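Local coordinates for probable tRNA pseudouridine synthase D (Methanosarcina mazei, PDB 1Z2Z), which probably converts the uridine at position 13 of transfer RNAs into pseudouridine, as a member of the TruD family of pseudouridine synthases, at residues 54-58 with 59-63; 103-106 with 107-110; 1-4 with 5-9; 179-182 with 183-186; 275-278 with 279-283. One frame throughout, in Å; residues are numbered along the deposited sequence.

Contact 1: residues 54-58 with 59-63; sequences LTKRD and WDTHH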
# COMPACT_ATOMS: atom_id res chain seq x y z
N LEU A 54 14.31 -18.36 -3.65
CA LEU A 54 13.94 -18.07 -5.02
C LEU A 54 14.49 -16.72 -5.47
O LEU A 54 14.30 -15.70 -4.81
CB LEU A 54 12.42 -18.08 -5.14
CG LEU A 54 11.76 -17.58 -6.43
CD1 LEU A 54 12.31 -18.36 -7.62
CD2 LEU A 54 10.23 -17.76 -6.31
N THR A 55 15.21 -16.71 -6.59
CA THR A 55 15.76 -15.47 -7.13
C THR A 55 15.21 -15.42 -8.52
O THR A 55 15.45 -16.32 -9.31
CB THR A 55 17.29 -15.48 -7.18
OG1 THR A 55 17.81 -15.84 -5.90
CG2 THR A 55 17.80 -14.10 -7.57
N LYS A 56 14.46 -14.37 -8.82
CA LYS A 56 13.86 -14.26 -10.13
C LYS A 56 14.11 -12.92 -10.79
O LYS A 56 14.25 -11.89 -10.13
CB LYS A 56 12.36 -14.56 -10.02
CG LYS A 56 11.54 -13.54 -9.25
CD LYS A 56 10.11 -14.04 -9.06
CE LYS A 56 9.14 -12.88 -9.07
NZ LYS A 56 9.66 -11.76 -8.27
N ARG A 57 14.18 -12.94 -12.11
CA ARG A 57 14.45 -11.73 -12.86
C ARG A 57 13.33 -11.50 -13.84
O ARG A 57 13.12 -12.29 -14.77
CB ARG A 57 15.78 -11.87 -13.59
CG ARG A 57 16.13 -10.67 -14.44
CD ARG A 57 17.54 -10.78 -15.04
NE ARG A 57 17.89 -9.56 -15.78
CZ ARG A 57 17.28 -9.14 -16.89
NH1 ARG A 57 17.67 -8.02 -17.48
NH2 ARG A 57 16.28 -9.84 -17.43
N ASP A 58 12.60 -10.41 -13.64
CA ASP A 58 11.50 -10.07 -14.53
C ASP A 58 10.47 -11.20 -14.68
O ASP A 58 9.94 -11.42 -15.77
CB ASP A 58 12.06 -9.68 -15.89
CG ASP A 58 11.02 -9.06 -16.76
OD1 ASP A 58 11.23 -9.00 -18.00
OD2 ASP A 58 9.98 -8.64 -16.21
N TRP A 59 10.19 -11.90 -13.59
CA TRP A 59 9.21 -12.98 -13.58
C TRP A 59 8.02 -12.63 -12.70
O TRP A 59 8.15 -11.92 -11.71
CB TRP A 59 9.81 -14.27 -13.01
CG TRP A 59 10.49 -15.17 -13.98
CD1 TRP A 59 11.79 -15.10 -14.39
CD2 TRP A 59 9.96 -16.38 -14.53
NE1 TRP A 59 12.11 -16.20 -15.15
CE2 TRP A 59 11.01 -16.99 -15.26
CE3 TRP A 59 8.71 -17.00 -14.49
CZ2 TRP A 59 10.84 -18.21 -15.93
CZ3 TRP A 59 8.54 -18.21 -15.15
CH2 TRP A 59 9.60 -18.80 -15.87
N ASP A 60 6.86 -13.17 -13.07
CA ASP A 60 5.63 -12.98 -12.34
C ASP A 60 5.46 -14.22 -11.48
O ASP A 60 5.39 -15.34 -12.01
CB ASP A 60 4.46 -12.88 -13.30
CG ASP A 60 3.14 -12.76 -12.58
OD1 ASP A 60 2.19 -13.48 -12.96
OD2 ASP A 60 3.04 -11.94 -11.64
N THR A 61 5.38 -14.04 -10.16
CA THR A 61 5.23 -15.14 -9.22
C THR A 61 4.17 -16.17 -9.60
O THR A 61 4.41 -17.37 -9.55
CB THR A 61 4.92 -14.62 -7.81
OG1 THR A 61 5.92 -13.67 -7.42
CG2 THR A 61 4.90 -15.77 -6.81
N HIS A 62 2.98 -15.71 -9.98
CA HIS A 62 1.98 -16.68 -10.33
C HIS A 62 2.50 -17.53 -11.48
O HIS A 62 2.41 -18.76 -11.44
CB HIS A 62 0.66 -16.03 -10.69
CG HIS A 62 -0.24 -15.81 -9.51
ND1 HIS A 62 0.24 -15.70 -8.22
CD2 HIS A 62 -1.58 -15.63 -9.43
CE1 HIS A 62 -0.77 -15.45 -7.40
NE2 HIS A 62 -1.88 -15.41 -8.11
N HIS A 63 3.07 -16.87 -12.49
CA HIS A 63 3.60 -17.59 -13.64
C HIS A 63 4.70 -18.61 -13.26
O HIS A 63 4.67 -19.74 -13.74
CB HIS A 63 4.12 -16.61 -14.69
CG HIS A 63 4.47 -17.27 -15.99
ND1 HIS A 63 5.73 -17.76 -16.25
CD2 HIS A 63 3.71 -17.61 -17.05
CE1 HIS A 63 5.73 -18.38 -17.42
NE2 HIS A 63 4.51 -18.30 -17.92
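Lys-56 and Trp-59 meet in a local turn contact, where strand 49-57 of the large mixed sheet gives way to helix 61-72. The turn passes through Asp-58, whose backbone adopts the left-handed helical region (phi 55°, psi 38°), a conformation more accessible to aspartate than to most residues. Trp-59 then comes to lie beside Lys-56, their CB atoms 3.9 Å apart. The aliphatic part of the lysine crosses Trp-59 at a slant, with CD 4.0 Å from Trp-59 CB and CE 3.0 Å from Trp-59 O. Bends near its end curl the lysine chain over that carbonyl and on toward the helix start, where CE lies 3.7 Å from Thr-61 OG1. The indole turns the other way: its CD1 edge meets Arg-57 O at 3.1 Å, close to the ring plane. Its NE1 is spoken for by the backbone oxygen of Lys-111, and Ile-113 and Leu-64 pack on the side chain, which suits a large residue wedged between strand and helix. Asp-60, at the N-cap position, leads into helix 61-72. The lysine ammonium finds its main partner outside the turn, in a hydrogen bond to Thr-91 OG1 on the adjoining strand, with a weaker one to Asp-86 O. The carbon chain therefore supplies packing while the nitrogen is fixed by polar neighbours, leaving the Lys-56 side chain about 6 Å from that of Asp-86, the predicted nucleophile.

Contact 2: residues 103-106 with 107-110; sequences SEIE and KIHL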
# COMPACT_ATOMS: atom_id res chain seq x y z
N SER A 103 17.87 -32.57 -4.36
CA SER A 103 18.44 -32.99 -5.64
C SER A 103 17.57 -32.70 -6.86
O SER A 103 18.08 -32.47 -7.97
CB SER A 103 18.77 -34.48 -5.57
OG SER A 103 17.68 -35.21 -5.03
N GLU A 104 16.25 -32.71 -6.66
CA GLU A 104 15.32 -32.44 -7.75
C GLU A 104 15.38 -31.01 -8.23
O GLU A 104 15.20 -30.73 -9.42
CB GLU A 104 13.88 -32.66 -7.33
CG GLU A 104 13.48 -34.02 -6.85
CD GLU A 104 11.98 -34.10 -6.79
OE1 GLU A 104 11.33 -33.85 -7.82
OE2 GLU A 104 11.45 -34.39 -5.71
N ILE A 105 15.58 -30.10 -7.29
CA ILE A 105 15.62 -28.69 -7.65
C ILE A 105 17.00 -28.26 -8.12
O ILE A 105 17.18 -27.15 -8.61
CB ILE A 105 15.14 -27.78 -6.48
CG1 ILE A 105 15.80 -28.22 -5.18
CG2 ILE A 105 13.62 -27.81 -6.39
CD1 ILE A 105 15.22 -27.55 -3.94
N GLU A 106 17.96 -29.16 -8.02
CA GLU A 106 19.31 -28.86 -8.45
C GLU A 106 19.43 -29.12 -9.95
O GLU A 106 20.42 -28.74 -10.57
CB GLU A 106 20.29 -29.72 -7.66
CG GLU A 106 21.27 -28.92 -6.80
CD GLU A 106 22.21 -28.04 -7.65
OE1 GLU A 106 23.23 -27.55 -7.09
OE2 GLU A 106 21.92 -27.85 -8.86
N LYS A 107 18.40 -29.75 -10.52
CA LYS A 107 18.35 -30.11 -11.93
C LYS A 107 17.40 -29.22 -12.74
O LYS A 107 17.25 -29.38 -13.96
CB LYS A 107 17.93 -31.58 -12.06
CG LYS A 107 18.10 -32.15 -13.45
CD LYS A 107 18.05 -33.67 -13.51
CE LYS A 107 18.89 -34.17 -14.70
NZ LYS A 107 20.34 -33.93 -14.45
N ILE A 108 16.74 -28.29 -12.06
CA ILE A 108 15.81 -27.35 -12.69
C ILE A 108 16.62 -26.10 -13.01
O ILE A 108 17.21 -25.48 -12.12
CB ILE A 108 14.67 -26.96 -11.74
CG1 ILE A 108 13.84 -28.19 -11.38
CG2 ILE A 108 13.78 -25.92 -12.38
CD1 ILE A 108 12.72 -27.90 -10.42
N HIS A 109 16.64 -25.73 -14.28
CA HIS A 109 17.38 -24.56 -14.73
C HIS A 109 16.48 -23.73 -15.62
O HIS A 109 16.44 -23.95 -16.83
CB HIS A 109 18.63 -24.98 -15.50
CG HIS A 109 19.55 -25.86 -14.72
ND1 HIS A 109 20.35 -25.38 -13.70
CD2 HIS A 109 19.77 -27.20 -14.77
CE1 HIS A 109 21.01 -26.39 -13.15
NE2 HIS A 109 20.68 -27.50 -13.78
N LEU A 110 15.74 -22.81 -15.01
CA LEU A 110 14.86 -21.95 -15.77
C LEU A 110 15.59 -20.66 -16.11
O LEU A 110 16.56 -20.30 -15.44
CB LEU A 110 13.60 -21.68 -14.98
CG LEU A 110 12.62 -22.86 -15.06
CD1 LEU A 110 11.66 -22.83 -13.88
CD2 LEU A 110 11.87 -22.79 -16.39
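Ile-105 and Ile-108 meet where the short, weakly bonded helix 102-105 runs out into the loop leading to strand 113-121. Their side chains approach at a slant, and the touching branches are CG2 of Ile-105 and CD1 of Ile-108, 4.1 Å apart. Ile-108 carries CG1 beside its own backbone N, away from the carbonyl carbon (chi1 -62°), which sends that branch back over the helix end, with CG1 3.5 Å from Glu-104 O. Two branched aliphatic residues suit this corner because both also face the sheet: Ile-105 packs on Leu-50, Val-52 and Val-117, and Ile-108 on Leu-115. Were Ile-108 an alanine, the CG1-CD1 arm would be missing, and a gap would probably open beside Ile-105 CG2 and Leu-115. Glu-104 turns its carboxylate back to accept from Asp-101 N just ahead of the helix. Lys-107, Glu-106 and His-109 lie on the exposed side. Lys-107 lays its CB 3.9 Å from Glu-104 O before the rest of the chain heads outward. His-109 folds back toward Glu-106, and its ring meets Glu-106 O obliquely, with CE1 and NE2 each 3.5 Å from that oxygen, at an angle unsuited to a hydrogen bond.

Contact 3: residues 1-4 with 5-9; sequences MEVP and EIEKQ
The start of helix 5-8, at the N terminus of the chain, brings Val-3 and Pro-4 against Glu-7 and Lys-8. Pro-4 is at the N-cap position, where its missing N-H costs no helical bond. Its carbonyl opens the helical bonding: Pro-4 O accepts from Lys-8 N at 3.2 Å, with the donor in the carbonyl plane, and weakly from Glu-7 N. Glu-7 sets CG beside its own backbone N (chi1 -76°) and then extends, so that its carboxylate passes obliquely by the proline ring. There OE2 lies 3.6 Å from Pro-4 CG and 3.7 Å from Val-3 CG1, the valine crossing the glutamate at about a right angle. Lys-8 also meets the valine, its CG 3.9 Å from Val-3 CG1 and its CD 3.2 Å from Val-3 O. A bend at chi3 carries the ammonium toward Glu-5, with NZ and OE1 forming a long salt bridge at 3.6 Å. Glu-7 OE2 has a firmer partner in Arg-427 of helix 423-430. Negative side chains at Glu-5 and Glu-7 probably suit the partial positive charge of a helix start, and the ion pair of Glu-7 joins the beginning of the chain to its last helix.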
# COMPACT_ATOMS: atom_id res chain seq x y z
N MSE A 1 4.68 24.20 -3.63
CA MSE A 1 5.02 23.27 -4.76
C MSE A 1 3.81 22.78 -5.55
O MSE A 1 2.70 23.31 -5.43
CB MSE A 1 5.80 22.05 -4.25
CG MSE A 1 7.31 22.20 -4.34
SE MSE A 1 8.29 20.56 -3.93
CE MSE A 1 7.98 19.59 -5.59
N GLU A 2 4.05 21.75 -6.36
CA GLU A 2 3.03 21.15 -7.22
C GLU A 2 2.90 19.63 -7.03
O GLU A 2 3.89 18.90 -7.05
CB GLU A 2 3.36 21.46 -8.69
CG GLU A 2 3.18 22.92 -9.10
CD GLU A 2 1.72 23.32 -9.26
OE1 GLU A 2 0.92 23.06 -8.33
OE2 GLU A 2 1.37 23.90 -10.32
N VAL A 3 1.66 19.18 -6.84
CA VAL A 3 1.34 17.75 -6.65
C VAL A 3 0.27 17.28 -7.63
O VAL A 3 -0.75 17.95 -7.83
CB VAL A 3 0.83 17.47 -5.20
CG1 VAL A 3 0.26 16.06 -5.10
CG2 VAL A 3 1.97 17.64 -4.21
N PRO A 4 0.48 16.10 -8.24
CA PRO A 4 -0.48 15.57 -9.20
C PRO A 4 -1.88 15.43 -8.65
O PRO A 4 -2.08 15.05 -7.49
CB PRO A 4 0.13 14.24 -9.62
CG PRO A 4 0.93 13.85 -8.44
CD PRO A 4 1.57 15.14 -8.00
N GLU A 5 -2.84 15.76 -9.50
CA GLU A 5 -4.24 15.66 -9.13
C GLU A 5 -4.55 14.25 -8.65
O GLU A 5 -5.32 14.06 -7.72
CB GLU A 5 -5.12 15.98 -10.34
CG GLU A 5 -5.38 17.46 -10.52
CD GLU A 5 -6.20 18.03 -9.39
OE1 GLU A 5 -5.62 18.66 -8.48
OE2 GLU A 5 -7.44 17.82 -9.40
N ILE A 6 -3.93 13.27 -9.29
CA ILE A 6 -4.15 11.88 -8.93
C ILE A 6 -3.99 11.64 -7.44
O ILE A 6 -4.81 10.97 -6.82
CB ILE A 6 -3.23 10.94 -9.74
CG1 ILE A 6 -3.75 10.86 -11.17
CG2 ILE A 6 -3.22 9.53 -9.15
CD1 ILE A 6 -5.26 10.66 -11.23
N GLU A 7 -2.93 12.21 -6.87
CA GLU A 7 -2.67 12.07 -5.45
C GLU A 7 -3.53 13.01 -4.58
O GLU A 7 -3.80 12.71 -3.42
CB GLU A 7 -1.17 12.29 -5.18
CG GLU A 7 -0.27 11.11 -5.57
CD GLU A 7 1.21 11.38 -5.38
OE1 GLU A 7 2.02 10.42 -5.43
OE2 GLU A 7 1.58 12.56 -5.19
N LYS A 8 -3.99 14.12 -5.13
CA LYS A 8 -4.82 15.02 -4.34
C LYS A 8 -6.22 14.45 -4.24
O LYS A 8 -6.96 14.76 -3.30
CB LYS A 8 -4.85 16.42 -4.97
CG LYS A 8 -3.48 17.07 -5.11
CD LYS A 8 -3.46 18.22 -6.13
CE LYS A 8 -3.52 19.59 -5.45
NZ LYS A 8 -3.43 20.70 -6.44
N GLN A 9 -6.59 13.61 -5.20
CA GLN A 9 -7.92 13.01 -5.23
C GLN A 9 -8.07 11.88 -4.22
O GLN A 9 -9.14 11.25 -4.12
CB GLN A 9 -8.23 12.48 -6.62
CG GLN A 9 -8.32 13.56 -7.67
CD GLN A 9 -8.24 12.99 -9.07
OE1 GLN A 9 -8.45 13.71 -10.05
NE2 GLN A 9 -7.94 11.70 -9.17

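Contact 4: residues 179-182 with 183-186; sequences RPVT and HLVG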
# COMPACT_ATOMS: atom_id res chain seq x y z
N ARG A 179 -8.00 0.49 -10.79
CA ARG A 179 -8.87 1.65 -10.76
C ARG A 179 -9.12 2.02 -9.30
O ARG A 179 -9.78 1.29 -8.57
CB ARG A 179 -10.18 1.31 -11.45
CG ARG A 179 -11.15 2.44 -11.52
CD ARG A 179 -12.42 1.94 -12.14
NE ARG A 179 -13.00 0.87 -11.34
CZ ARG A 179 -14.16 0.30 -11.59
NH1 ARG A 179 -14.88 0.69 -12.63
NH2 ARG A 179 -14.63 -0.65 -10.78
N PRO A 180 -8.56 3.16 -8.86
CA PRO A 180 -8.72 3.62 -7.48
C PRO A 180 -10.09 4.25 -7.24
O PRO A 180 -10.24 5.46 -7.32
CB PRO A 180 -7.59 4.63 -7.33
CG PRO A 180 -7.52 5.24 -8.70
CD PRO A 180 -7.62 4.03 -9.60
N VAL A 181 -11.08 3.42 -6.94
CA VAL A 181 -12.44 3.90 -6.70
C VAL A 181 -12.98 3.52 -5.33
O VAL A 181 -14.06 3.96 -4.93
CB VAL A 181 -13.41 3.34 -7.76
CG1 VAL A 181 -13.23 4.07 -9.06
CG2 VAL A 181 -13.15 1.86 -7.95
N THR A 182 -12.24 2.71 -4.59
CA THR A 182 -12.70 2.30 -3.28
C THR A 182 -13.20 3.50 -2.48
O THR A 182 -14.40 3.61 -2.21
CB THR A 182 -11.58 1.57 -2.53
OG1 THR A 182 -10.42 2.40 -2.44
CG2 THR A 182 -11.22 0.30 -3.28
N HIS A 183 -12.29 4.41 -2.13
CA HIS A 183 -12.62 5.62 -1.37
C HIS A 183 -13.79 6.37 -1.98
O HIS A 183 -14.58 7.00 -1.28
CB HIS A 183 -11.41 6.55 -1.28
CG HIS A 183 -10.98 7.15 -2.59
ND1 HIS A 183 -11.30 8.44 -2.95
CD2 HIS A 183 -10.21 6.66 -3.58
CE1 HIS A 183 -10.74 8.72 -4.12
NE2 HIS A 183 -10.08 7.65 -4.52
N LEU A 184 -13.91 6.30 -3.30
CA LEU A 184 -14.99 6.98 -3.99
C LEU A 184 -16.31 6.28 -3.71
O LEU A 184 -17.37 6.90 -3.72
CB LEU A 184 -14.73 7.00 -5.49
CG LEU A 184 -13.46 7.74 -5.94
CD1 LEU A 184 -13.22 7.48 -7.41
CD2 LEU A 184 -13.61 9.23 -5.66
N VAL A 185 -16.24 4.98 -3.45
CA VAL A 185 -17.44 4.20 -3.18
C VAL A 185 -17.80 4.28 -1.70
O VAL A 185 -18.97 4.39 -1.34
CB VAL A 185 -17.23 2.73 -3.59
CG1 VAL A 185 -18.47 1.91 -3.29
CG2 VAL A 185 -16.90 2.66 -5.07
N GLY A 186 -16.78 4.24 -0.85
CA GLY A 186 -16.99 4.32 0.58
C GLY A 186 -17.57 5.66 0.99
O GLY A 186 -18.21 5.78 2.04
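Thr-182 and His-183, with Val-181 just before them, carry most of this contact. Thr-182 works chiefly through its carbonyl, which accepts from Gly-186 N at 2.8 Å, almost in line with the C=O bond, and from Val-185 N, standing 51° above the carbonyl plane. Its hydroxyl, placed between the backbone N and carbonyl carbon (chi1 57°), hydrogen-bonds to Phe-175 O, a job suited to a short polar side chain. Val-181 is the N-cap residue of helix 182-191, and its carbonyl begins the helical ladder by accepting from Val-185 N at 2.8 Å, an N-H it shares with Thr-182 O, and weakly from Leu-184 N. The preceding chain enters through an inverse gamma turn centred on Pro-180, whose ring restricts phi to values that fit that tight bend. The valine side chain crosses that of Leu-184 at about a right angle, CG1 against CD1 at 3.8 Å, and Leu-184 CD1 also lies 3.6 Å from Pro-180 O. Two apolar residues suit this side, since Val-181 packs on Phe-206 and Leu-184 on Leu-200 of helix 194-202. His-183 has chi1 at 67°, which folds the imidazole back toward the turn and leaves NE2 3.6 Å from Pro-180 O. Leu-184 CG sits over one face of the imidazole, 3.4 Å above the plane and displaced toward the rim, while the Phe-175 ring meets the imidazole almost perpendicularly.

Contact 5: residues 275-278 with 279-283; sequences SYIY and NIILC
Ile-280 lays its CD1 over one face of the Tyr-276 ring in a CH-pi contact, 3.8 Å from the centroid and 26° off the ring normal. The methyl is displaced toward the phenol end, lying 3.5 Å from CZ. Tyr-276 is brought there by its first torsion, CG pointing away from the backbone N (chi1 170°), while Ile-280 stretches out fully beyond CG1 to meet it. One residue on, Ile-277 CG2 meets Ile-281 CD1 at 3.7 Å, the two crossing at a slant. The next pair differs again: Tyr-278 and Leu-282 run side by side in the same direction, leucine CD1 3.8 Å from Tyr-278 CE1 and 3.5 Å from its OH. All three pairs are set by helical i to i+4 spacing, with near-straight bonds such as Ile-281 N to Ile-277 O (3.0 Å, 175° at the hydrogen). Tyr-278 suits a buried site that still offers polar partners, for its hydroxyl lies in hydrogen-bonding range of Glu-387 O and Asn-168 O, which must share its single proton, and its ring makes a T-shaped contact with Phe-170. A phenylalanine in its place would keep the ring but lack the hydroxyl, and would probably leave Glu-387 O and Asn-168 O without the one donor they share. The segment belongs to the long helix 263-287. Ile-277, Ile-280 and Ile-281 present their branched side chains to helix 352-363, at Leu-361 and Val-360, whereas Tyr-278 reaches the chain just past strand 165-167 and just ahead of its antiparallel partner 389-391.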
# COMPACT_ATOMS: atom_id res chain seq x y z
N SER A 275 -9.12 5.72 4.73
CA SER A 275 -7.73 5.96 4.39
C SER A 275 -7.64 7.34 3.76
O SER A 275 -6.68 8.07 3.98
CB SER A 275 -7.24 4.86 3.44
OG SER A 275 -7.33 3.61 4.10
N TYR A 276 -8.67 7.71 3.00
CA TYR A 276 -8.71 9.01 2.37
C TYR A 276 -8.62 10.10 3.43
O TYR A 276 -7.71 10.94 3.42
CB TYR A 276 -10.01 9.14 1.60
CG TYR A 276 -10.28 10.53 1.09
CD1 TYR A 276 -9.52 11.07 0.06
CD2 TYR A 276 -11.32 11.29 1.62
CE1 TYR A 276 -9.81 12.34 -0.44
CE2 TYR A 276 -11.61 12.56 1.13
CZ TYR A 276 -10.85 13.08 0.10
OH TYR A 276 -11.16 14.33 -0.37
N ILE A 277 -9.59 10.08 4.34
CA ILE A 277 -9.66 11.06 5.41
C ILE A 277 -8.36 11.06 6.20
O ILE A 277 -7.83 12.12 6.57
CB ILE A 277 -10.85 10.76 6.33
CG1 ILE A 277 -12.15 10.96 5.54
CG2 ILE A 277 -10.78 11.64 7.58
CD1 ILE A 277 -13.42 10.35 6.15
N TYR A 278 -7.82 9.87 6.42
CA TYR A 278 -6.58 9.76 7.15
C TYR A 278 -5.43 10.52 6.45
O TYR A 278 -4.61 11.16 7.10
CB TYR A 278 -6.25 8.29 7.35
CG TYR A 278 -4.82 8.05 7.74
CD1 TYR A 278 -3.82 8.06 6.80
CD2 TYR A 278 -4.48 7.83 9.06
CE1 TYR A 278 -2.50 7.85 7.15
CE2 TYR A 278 -3.16 7.61 9.43
CZ TYR A 278 -2.18 7.62 8.47
OH TYR A 278 -0.87 7.37 8.82
N ASN A 279 -5.38 10.46 5.12
CA ASN A 279 -4.34 11.16 4.37
C ASN A 279 -4.44 12.65 4.58
O ASN A 279 -3.47 13.32 4.94
CB ASN A 279 -4.47 10.86 2.87
CG ASN A 279 -3.87 9.53 2.48
OD1 ASN A 279 -4.40 8.83 1.62
ND2 ASN A 279 -2.75 9.18 3.10
N ILE A 280 -5.63 13.19 4.32
CA ILE A 280 -5.86 14.61 4.49
C ILE A 280 -5.33 15.03 5.85
O ILE A 280 -4.47 15.91 5.95
CB ILE A 280 -7.36 14.91 4.43
CG1 ILE A 280 -7.94 14.29 3.16
CG2 ILE A 280 -7.59 16.39 4.44
CD1 ILE A 280 -9.40 14.52 3.00
N ILE A 281 -5.83 14.37 6.90
CA ILE A 281 -5.43 14.66 8.28
C ILE A 281 -3.92 14.70 8.46
O ILE A 281 -3.39 15.63 9.07
CB ILE A 281 -6.02 13.62 9.26
CG1 ILE A 281 -7.53 13.84 9.39
CG2 ILE A 281 -5.32 13.73 10.62
CD1 ILE A 281 -8.26 12.73 10.11
N LEU A 282 -3.24 13.69 7.95
CA LEU A 282 -1.79 13.60 8.07
C LEU A 282 -1.09 14.81 7.46
O LEU A 282 -0.02 15.23 7.92
CB LEU A 282 -1.29 12.34 7.40
CG LEU A 282 -0.12 11.69 8.13
CD1 LEU A 282 0.26 10.40 7.40
CD2 LEU A 282 1.07 12.64 8.21
N CYS A 283 -1.71 15.37 6.41
CA CYS A 283 -1.19 16.53 5.70
C CYS A 283 -1.40 17.79 6.50
O CYS A 283 -0.46 18.52 6.81
CB CYS A 283 -1.91 16.68 4.35
SG CYS A 283 -1.54 15.42 3.13

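From the N terminus the five contacts follow in series, each a local turn or helical stretch, so none nests within or crosses another. Contact 3 starts the chain at helix 5-8. Contact 1 closes the bend from strand 49-57 of the mixed sheet into helix 61-72, and contact 2 the exit from helix 102-105 toward strand 113-121 of the same sheet, their centres about 16 Å apart. Contact 4 opens helix 182-191, and contact 5 lies within helix 263-287. Contacts 3, 4 and 5 converge in space: Gln-9 O touches both His-183 CE1 and Tyr-276 CE1, and His-183 CB packs on Tyr-276 CB. Contacts 2 and 5 lie on opposite sides of the chain's centre.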